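Local coordinates for protein restriction endonuclease THAI (Thermoplasma acidophilum, PDB 3NDH) that recognises and probably cleaves a specific sequence of double-stranded DNA as a restriction endonuclease of the PD-(D/E)XK clan, at residues A[45-50]-A[59-64]; A[102-105]-A[111-114]. All blocks are in the same frame, centred on the assembly; numbering follows the deposited sequence.

Contact 1: A[45-50]-A[59-64]; sequences ELESSR and GSLRER. With nucleotides of chain C.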
loop_
_atom_site.group_PDB
_atom_site.type_symbol
_atom_site.label_atom_id
_atom_site.label_comp_id
_atom_site.label_asym_id
_atom_site.label_seq_id
_atom_site.Cartn_x
_atom_site.Cartn_y
_atom_site.Cartn_z
ATOM N N GLU A 45 -4.384 -6.768 -8.976
ATOM C CA GLU A 45 -3.294 -6.016 -9.594
ATOM C C GLU A 45 -3.787 -4.842 -10.449
ATOM O O GLU A 45 -3.170 -3.763 -10.444
ATOM C CB GLU A 45 -2.338 -6.928 -10.370
ATOM C CG GLU A 45 -2.874 -7.582 -11.605
ATOM C CD GLU A 45 -1.773 -8.055 -12.547
ATOM O OE1 GLU A 45 -2.034 -8.081 -13.776
ATOM O OE2 GLU A 45 -0.660 -8.397 -12.086
ATOM N N LEU A 46 -4.910 -5.035 -11.143
ATOM C CA LEU A 46 -5.494 -3.964 -11.938
ATOM C C LEU A 46 -5.920 -2.773 -11.087
ATOM O O LEU A 46 -5.950 -1.635 -11.592
ATOM C CB LEU A 46 -6.688 -4.489 -12.739
ATOM C CG LEU A 46 -6.296 -5.347 -13.940
ATOM C CD1 LEU A 46 -7.506 -6.036 -14.530
ATOM C CD2 LEU A 46 -5.659 -4.471 -14.984
ATOM N N GLU A 47 -6.191 -3.002 -9.822
ATOM C CA GLU A 47 -6.589 -1.971 -8.880
ATOM C C GLU A 47 -5.422 -1.447 -8.037
ATOM O O GLU A 47 -5.617 -0.573 -7.206
ATOM C CB GLU A 47 -7.686 -2.537 -7.987
ATOM C CG GLU A 47 -8.928 -2.863 -8.845
ATOM C CD GLU A 47 -10.019 -3.551 -8.111
ATOM O OE1 GLU A 47 -10.150 -3.318 -6.893
ATOM O OE2 GLU A 47 -10.778 -4.293 -8.784
ATOM N N SER A 48 -4.215 -1.936 -8.275
ATOM C CA SER A 48 -3.075 -1.612 -7.436
ATOM C C SER A 48 -1.840 -1.289 -8.256
ATOM O O SER A 48 -0.734 -1.601 -7.837
ATOM C CB SER A 48 -2.716 -2.793 -6.546
ATOM O OG SER A 48 -3.819 -3.281 -5.800
ATOM N N SER A 49 -2.038 -0.687 -9.423
ATOM C CA SER A 49 -0.942 -0.417 -10.346
ATOM C C SER A 49 -0.923 1.047 -10.784
ATOM O O SER A 49 -1.796 1.838 -10.411
ATOM C CB SER A 49 -1.070 -1.313 -11.579
ATOM O OG SER A 49 -0.905 -2.680 -11.239
ATOM N N ARG A 50 0.111 1.413 -11.528
ATOM C CA ARG A 50 0.126 2.661 -12.251
ATOM C C ARG A 50 1.061 2.424 -13.413
ATOM O O ARG A 50 2.151 1.909 -13.226
ATOM C CB ARG A 50 0.540 3.824 -11.356
ATOM C CG ARG A 50 0.126 5.188 -11.919
ATOM C CD ARG A 50 0.459 6.322 -10.978
ATOM N NE ARG A 50 1.903 6.494 -10.950
ATOM C CZ ARG A 50 2.575 7.185 -10.043
ATOM N NH1 ARG A 50 1.923 7.764 -9.050
ATOM N NH2 ARG A 50 3.888 7.259 -10.094
ATOM N N GLY A 59 -0.388 -6.459 -2.194
ATOM C CA GLY A 59 -0.403 -7.487 -1.169
ATOM C C GLY A 59 -1.546 -7.327 -0.196
ATOM O O GLY A 59 -2.126 -8.308 0.279
ATOM N N SER A 60 -1.898 -6.087 0.101
ATOM C CA SER A 60 -2.958 -5.827 1.056
ATOM C C SER A 60 -4.309 -6.242 0.482
ATOM O O SER A 60 -5.174 -6.782 1.171
ATOM C CB SER A 60 -2.914 -4.339 1.426
ATOM O OG SER A 60 -1.615 -3.933 1.885
ATOM N N LEU A 61 -4.483 -6.040 -0.821
ATOM C CA LEU A 61 -5.695 -6.456 -1.483
ATOM C C LEU A 61 -5.766 -7.983 -1.703
ATOM O O LEU A 61 -6.798 -8.610 -1.509
ATOM C CB LEU A 61 -5.830 -5.662 -2.788
ATOM C CG LEU A 61 -7.164 -5.709 -3.526
ATOM C CD1 LEU A 61 -8.368 -5.466 -2.599
ATOM C CD2 LEU A 61 -7.161 -4.702 -4.678
ATOM N N ARG A 62 -4.649 -8.600 -2.103
ATOM C CA ARG A 62 -4.590 -10.062 -2.203
ATOM C C ARG A 62 -4.928 -10.700 -0.865
ATOM O O ARG A 62 -5.589 -11.714 -0.811
ATOM C CB ARG A 62 -3.171 -10.471 -2.590
ATOM C CG ARG A 62 -2.776 -10.128 -4.006
ATOM C CD ARG A 62 -1.301 -10.434 -4.157
ATOM N NE ARG A 62 -0.753 -10.062 -5.443
ATOM C CZ ARG A 62 0.544 -9.857 -5.661
ATOM N NH1 ARG A 62 1.404 -9.981 -4.678
ATOM N NH2 ARG A 62 0.963 -9.515 -6.868
ATOM N N GLU A 63 -4.473 -10.097 0.227
ATOM C CA GLU A 63 -4.763 -10.611 1.572
ATOM C C GLU A 63 -6.263 -10.641 1.817
ATOM O O GLU A 63 -6.779 -11.630 2.343
ATOM C CB GLU A 63 -4.091 -9.734 2.612
ATOM C CG GLU A 63 -4.280 -10.174 4.058
ATOM C CD GLU A 63 -4.077 -8.989 4.961
ATOM O OE1 GLU A 63 -2.986 -8.342 4.917
ATOM O OE2 GLU A 63 -5.041 -8.655 5.692
ATOM N N ARG A 64 -6.974 -9.588 1.410
ATOM C CA ARG A 64 -8.433 -9.574 1.532
ATOM C C ARG A 64 -9.079 -10.758 0.829
ATOM O O ARG A 64 -10.022 -11.354 1.324
ATOM C CB ARG A 64 -9.028 -8.281 0.971
ATOM C CG ARG A 64 -8.802 -7.088 1.816
ATOM C CD ARG A 64 -9.802 -5.988 1.478
ATOM N NE ARG A 64 -9.303 -4.722 1.944
ATOM C CZ ARG A 64 -9.259 -3.618 1.211
ATOM N NH1 ARG A 64 -9.751 -3.599 -0.023
ATOM N NH2 ARG A 64 -8.758 -2.525 1.741
ATOM P P DC C 7 1.993 -7.338 6.427
ATOM O OP1 DC C 7 1.058 -8.463 6.531
ATOM O OP2 DC C 7 3.422 -7.525 6.805
ATOM O "O5'" DC C 7 1.937 -6.777 4.941
ATOM C "C5'" DC C 7 0.736 -6.824 4.187
ATOM C "C4'" DC C 7 0.965 -6.190 2.837
ATOM O "O4'" DC C 7 1.414 -4.836 3.034
ATOM C "C3'" DC C 7 2.076 -6.824 2.004
ATOM O "O3'" DC C 7 1.561 -7.988 1.312
ATOM C "C2'" DC C 7 2.439 -5.684 1.060
ATOM C "C1'" DC C 7 2.062 -4.407 1.842
ATOM N N1 DC C 7 3.195 -3.539 2.219
ATOM C C2 DC C 7 3.467 -2.419 1.429
ATOM O O2 DC C 7 2.681 -2.123 0.516
ATOM N N3 DC C 7 4.568 -1.675 1.683
ATOM C C4 DC C 7 5.372 -2.001 2.698
ATOM N N4 DC C 7 6.480 -1.276 2.872
ATOM C C5 DC C 7 5.080 -3.095 3.568
ATOM C C6 DC C 7 3.988 -3.831 3.298
ATOM P P DA C 9 4.920 -9.365 -5.535
ATOM O OP1 DA C 9 3.643 -9.981 -5.976
ATOM O OP2 DA C 9 6.101 -10.242 -5.260
ATOM O "O5'" DA C 9 5.349 -8.264 -6.609
ATOM C "C5'" DA C 9 4.587 -7.054 -6.753
ATOM C "C4'" DA C 9 5.320 -6.042 -7.614
ATOM O "O4'" DA C 9 6.508 -5.563 -6.942
ATOM C "C3'" DA C 9 5.791 -6.530 -8.982
ATOM O "O3'" DA C 9 5.659 -5.465 -9.935
ATOM C "C2'" DA C 9 7.253 -6.869 -8.728
ATOM C "C1'" DA C 9 7.647 -5.752 -7.778
ATOM N N9 DA C 9 8.789 -6.044 -6.910
ATOM C C8 DA C 9 8.948 -7.143 -6.104
ATOM N N7 DA C 9 10.046 -7.120 -5.386
ATOM C C5 DA C 9 10.660 -5.931 -5.754
ATOM C C6 DA C 9 11.859 -5.313 -5.342
ATOM N N6 DA C 9 12.684 -5.821 -4.420
ATOM N N1 DA C 9 12.181 -4.134 -5.911
ATOM C C2 DA C 9 11.352 -3.612 -6.823
ATOM N N3 DA C 9 10.203 -4.092 -7.291
ATOM C C4 DA C 9 9.906 -5.265 -6.707
ATOM P P DG C 8 2.549 -9.201 0.888
ATOM O OP1 DG C 8 1.701 -10.390 0.626
ATOM O OP2 DG C 8 3.644 -9.283 1.891
ATOM O "O5'" DG C 8 3.181 -8.734 -0.501
ATOM C "C5'" DG C 8 4.454 -8.078 -0.570
ATOM C "C4'" DG C 8 4.737 -7.651 -1.993
ATOM O "O4'" DG C 8 5.775 -6.642 -2.031
ATOM C "C3'" DG C 8 5.186 -8.749 -2.958
ATOM O "O3'" DG C 8 4.611 -8.445 -4.241
ATOM C "C2'" DG C 8 6.699 -8.580 -2.953
ATOM C "C1'" DG C 8 6.812 -7.067 -2.909
ATOM N N9 DG C 8 8.069 -6.536 -2.401
ATOM C C8 DG C 8 8.844 -7.039 -1.381
ATOM N N7 DG C 8 9.904 -6.318 -1.142
ATOM C C5 DG C 8 9.830 -5.281 -2.065
ATOM C C6 DG C 8 10.700 -4.176 -2.289
ATOM O O6 DG C 8 11.760 -3.896 -1.713
ATOM N N1 DG C 8 10.230 -3.358 -3.313
ATOM C C2 DG C 8 9.077 -3.575 -4.031
ATOM N N2 DG C 8 8.782 -2.667 -4.973
ATOM N N3 DG C 8 8.273 -4.605 -3.842
ATOM C C4 DG C 8 8.705 -5.406 -2.847
HETATM O O HOH W 1 0.081 -9.167 -9.731
#
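L61 packs against E47 and S48, where helix 27-46 has just ended and the chain turns into a short hairpin. Its CG stands anti to the backbone N (chi1 -168°), which carries the isobutyl group over the turn. CB lies 4.3 Å from S48 OG, and CG is slightly farther from that hydroxyl. CD2 makes the closest approaches, 3.8 Å to S48 OG and 4.0 Å to both CB and OE1 of E47, and the E47 side chain crosses that of L61 at about a right angle. Both polar ends are held elsewhere, S48 OG by the carbonyl of A44 and E47 OE2 by R217 of the second subunit. One residue on, R62 stretches from CG to NE toward the DNA and clasps a single phosphate oxygen: NH1 lies 2.6 Å and NH2 2.9 Å from OP1 of DA9 of chain C. G59 CA abuts O3' of DC7 of chain C at 3.2 Å. L61 also leans on A44 of helix 27-46 and W218 of the second subunit, while R62 touches F41 of that helix and T105 of strand 97-105.

Contact 2: A[102-105]-A[111-114]; sequences KTIT and GVKL. With nucleotides of chain C.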
loop_
_atom_site.group_PDB
_atom_site.type_symbol
_atom_site.label_atom_id
_atom_site.label_comp_id
_atom_site.label_asym_id
_atom_site.label_seq_id
_atom_site.Cartn_x
_atom_site.Cartn_y
_atom_site.Cartn_z
ATOM N N LYS A 102 1.129 -14.255 3.087
ATOM C CA LYS A 102 2.166 -13.606 2.289
ATOM C C LYS A 102 2.018 -13.971 0.834
ATOM O O LYS A 102 1.640 -15.090 0.493
ATOM C CB LYS A 102 3.570 -13.939 2.791
ATOM C CG LYS A 102 3.800 -13.363 4.195
ATOM C CD LYS A 102 5.193 -13.445 4.682
ATOM C CE LYS A 102 5.322 -12.736 6.026
ATOM N NZ LYS A 102 5.275 -11.230 6.003
ATOM N N THR A 103 2.271 -12.991 -0.030
ATOM C CA THR A 103 2.184 -13.196 -1.454
ATOM C C THR A 103 3.486 -12.736 -2.102
ATOM O O THR A 103 4.144 -11.784 -1.650
ATOM C CB THR A 103 0.956 -12.457 -2.048
ATOM O OG1 THR A 103 1.169 -11.034 -2.034
ATOM C CG2 THR A 103 -0.336 -12.848 -1.294
ATOM N N ILE A 104 3.864 -13.434 -3.175
ATOM C CA ILE A 104 5.147 -13.195 -3.813
ATOM C C ILE A 104 5.090 -13.678 -5.255
ATOM O O ILE A 104 4.553 -14.772 -5.522
ATOM C CB ILE A 104 6.289 -13.875 -3.005
ATOM C CG1 ILE A 104 7.670 -13.480 -3.522
ATOM C CG2 ILE A 104 6.143 -15.385 -3.008
ATOM C CD1 ILE A 104 8.063 -12.091 -3.130
ATOM N N THR A 105 5.605 -12.852 -6.159
ATOM C CA THR A 105 5.661 -13.177 -7.579
ATOM C C THR A 105 7.076 -13.562 -8.003
ATOM O O THR A 105 8.054 -12.909 -7.630
ATOM C CB THR A 105 5.162 -12.002 -8.418
ATOM O OG1 THR A 105 3.833 -11.654 -8.014
ATOM C CG2 THR A 105 5.121 -12.379 -9.886
ATOM N N GLY A 111 13.254 -13.291 -1.478
ATOM C CA GLY A 111 13.260 -12.011 -0.741
ATOM C C GLY A 111 12.023 -11.646 0.084
ATOM O O GLY A 111 11.771 -10.461 0.287
ATOM N N VAL A 112 11.283 -12.643 0.583
ATOM C CA VAL A 112 9.995 -12.446 1.300
ATOM C C VAL A 112 10.261 -11.836 2.681
ATOM O O VAL A 112 11.150 -12.297 3.381
ATOM C CB VAL A 112 9.260 -13.811 1.421
ATOM C CG1 VAL A 112 8.099 -13.779 2.400
ATOM C CG2 VAL A 112 8.804 -14.310 0.032
ATOM N N LYS A 113 9.509 -10.805 3.074
ATOM C CA LYS A 113 9.802 -10.086 4.328
ATOM C C LYS A 113 9.134 -10.701 5.549
ATOM O O LYS A 113 7.977 -11.122 5.504
ATOM C CB LYS A 113 9.414 -8.597 4.245
ATOM C CG LYS A 113 10.503 -7.680 3.705
ATOM C CD LYS A 113 10.769 -7.926 2.240
ATOM C CE LYS A 113 11.885 -7.038 1.681
ATOM N NZ LYS A 113 12.177 -7.391 0.243
ATOM N N LEU A 114 9.878 -10.680 6.655
ATOM C CA LEU A 114 9.372 -11.036 7.975
ATOM C C LEU A 114 8.912 -9.819 8.785
ATOM O O LEU A 114 8.007 -9.927 9.602
ATOM C CB LEU A 114 10.437 -11.805 8.756
ATOM C CG LEU A 114 10.847 -13.145 8.131
ATOM C CD1 LEU A 114 12.034 -13.719 8.912
ATOM C CD2 LEU A 114 9.706 -14.133 8.108
ATOM P P DG C 8 2.549 -9.201 0.888
ATOM O OP1 DG C 8 1.701 -10.390 0.626
ATOM O OP2 DG C 8 3.644 -9.283 1.891
ATOM O "O5'" DG C 8 3.181 -8.734 -0.501
ATOM C "C5'" DG C 8 4.454 -8.078 -0.570
ATOM C "C4'" DG C 8 4.737 -7.651 -1.993
ATOM O "O4'" DG C 8 5.775 -6.642 -2.031
ATOM C "C3'" DG C 8 5.186 -8.749 -2.958
ATOM O "O3'" DG C 8 4.611 -8.445 -4.241
ATOM C "C2'" DG C 8 6.699 -8.580 -2.953
ATOM C "C1'" DG C 8 6.812 -7.067 -2.909
ATOM N N9 DG C 8 8.069 -6.536 -2.401
ATOM C C8 DG C 8 8.844 -7.039 -1.381
ATOM N N7 DG C 8 9.904 -6.318 -1.142
ATOM C C5 DG C 8 9.830 -5.281 -2.065
ATOM C C6 DG C 8 10.700 -4.176 -2.289
ATOM O O6 DG C 8 11.760 -3.896 -1.713
ATOM N N1 DG C 8 10.230 -3.358 -3.313
ATOM C C2 DG C 8 9.077 -3.575 -4.031
ATOM N N2 DG C 8 8.782 -2.667 -4.973
ATOM N N3 DG C 8 8.273 -4.605 -3.842
ATOM C C4 DG C 8 8.705 -5.406 -2.847
ATOM P P DA C 9 4.920 -9.365 -5.535
ATOM O OP1 DA C 9 3.643 -9.981 -5.976
ATOM O OP2 DA C 9 6.101 -10.242 -5.260
ATOM O "O5'" DA C 9 5.349 -8.264 -6.609
ATOM C "C5'" DA C 9 4.587 -7.054 -6.753
ATOM C "C4'" DA C 9 5.320 -6.042 -7.614
ATOM O "O4'" DA C 9 6.508 -5.563 -6.942
ATOM C "C3'" DA C 9 5.791 -6.530 -8.982
ATOM O "O3'" DA C 9 5.659 -5.465 -9.935
ATOM C "C2'" DA C 9 7.253 -6.869 -8.728
ATOM C "C1'" DA C 9 7.647 -5.752 -7.778
ATOM N N9 DA C 9 8.789 -6.044 -6.910
ATOM C C8 DA C 9 8.948 -7.143 -6.104
ATOM N N7 DA C 9 10.046 -7.120 -5.386
ATOM C C5 DA C 9 10.660 -5.931 -5.754
ATOM C C6 DA C 9 11.859 -5.313 -5.342
ATOM N N6 DA C 9 12.684 -5.821 -4.420
ATOM N N1 DA C 9 12.181 -4.134 -5.911
ATOM C C2 DA C 9 11.352 -3.612 -6.823
ATOM N N3 DA C 9 10.203 -4.092 -7.291
ATOM C C4 DA C 9 9.906 -5.265 -6.707
HETATM O O HOH W 2 5.436 -10.621 8.780
#
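K102 turns back at its last torsion (chi4 -73°) toward the carbonyl of K113, and V112, with CG1 anti to its backbone N (chi1 167°), spreads its two methyls between K102 and I104. Strand 97-105 belongs to the central sheet of the PD-(D/E)XK nuclease core, and K102 lies where the motif lysine is expected, directly after I101, which with D91 contributes to the sodium site. K102 NZ donates to K113 O over 2.7 Å, tilted somewhat from the carbonyl plane, and water 2 links the same amine to L114 O. Alongside this polar tip, V112 CG1 touches K102 CD at 3.7 Å and V112 CG2 meets I104 CG1 at 3.8 Å, so V112 packs against both strand side chains with one methyl each in a buried setting. The DNA backbone runs along the strand. T103 grips OP1 of DG8 of chain C twice, through its N at 2.7 Å and its OG1 at 2.8 Å, whereas T105 divides its bonds over the next phosphate: its N gives a nearly straight bond to OP2 of DA9 of chain C (163° at the hydrogen), and its OG1 reaches DA9 OP1 at 2.6 Å. I104 CD1 rests near the DG8 sugar. On the loop, K113 leaves the strand behind by a bend at its second torsion and enters the major groove, a contact consistent with reading of a guanine. E183 forms a salt bridge with K113 NZ. K113 NZ donates to DG8 N7 at 2.9 Å and is also bound, 3.1 Å away and in the carbonyl plane, to G111 O of its own loop.

In the fold
From the N terminus, helix 27-46 ends within contact 1, which closes the small hairpin of strands 49-50 and 53-54 back onto the start of helix 58-74. The chain then runs through strands 79-80 and 92-94 into strand 97-105, whose last residues and the loop leading to helix 120-129 form contact 2 across a short excursion. The two contacts follow in series, neither nested nor crossed, with centres about 14 Å apart. They nevertheless meet: R62 NH1 lies 2.9 Å from T103 OG1, a probable hydrogen bond, joining helix 58-74 to the central sheet. Together they line one strand of bound DNA, contact 1 also facing the second subunit.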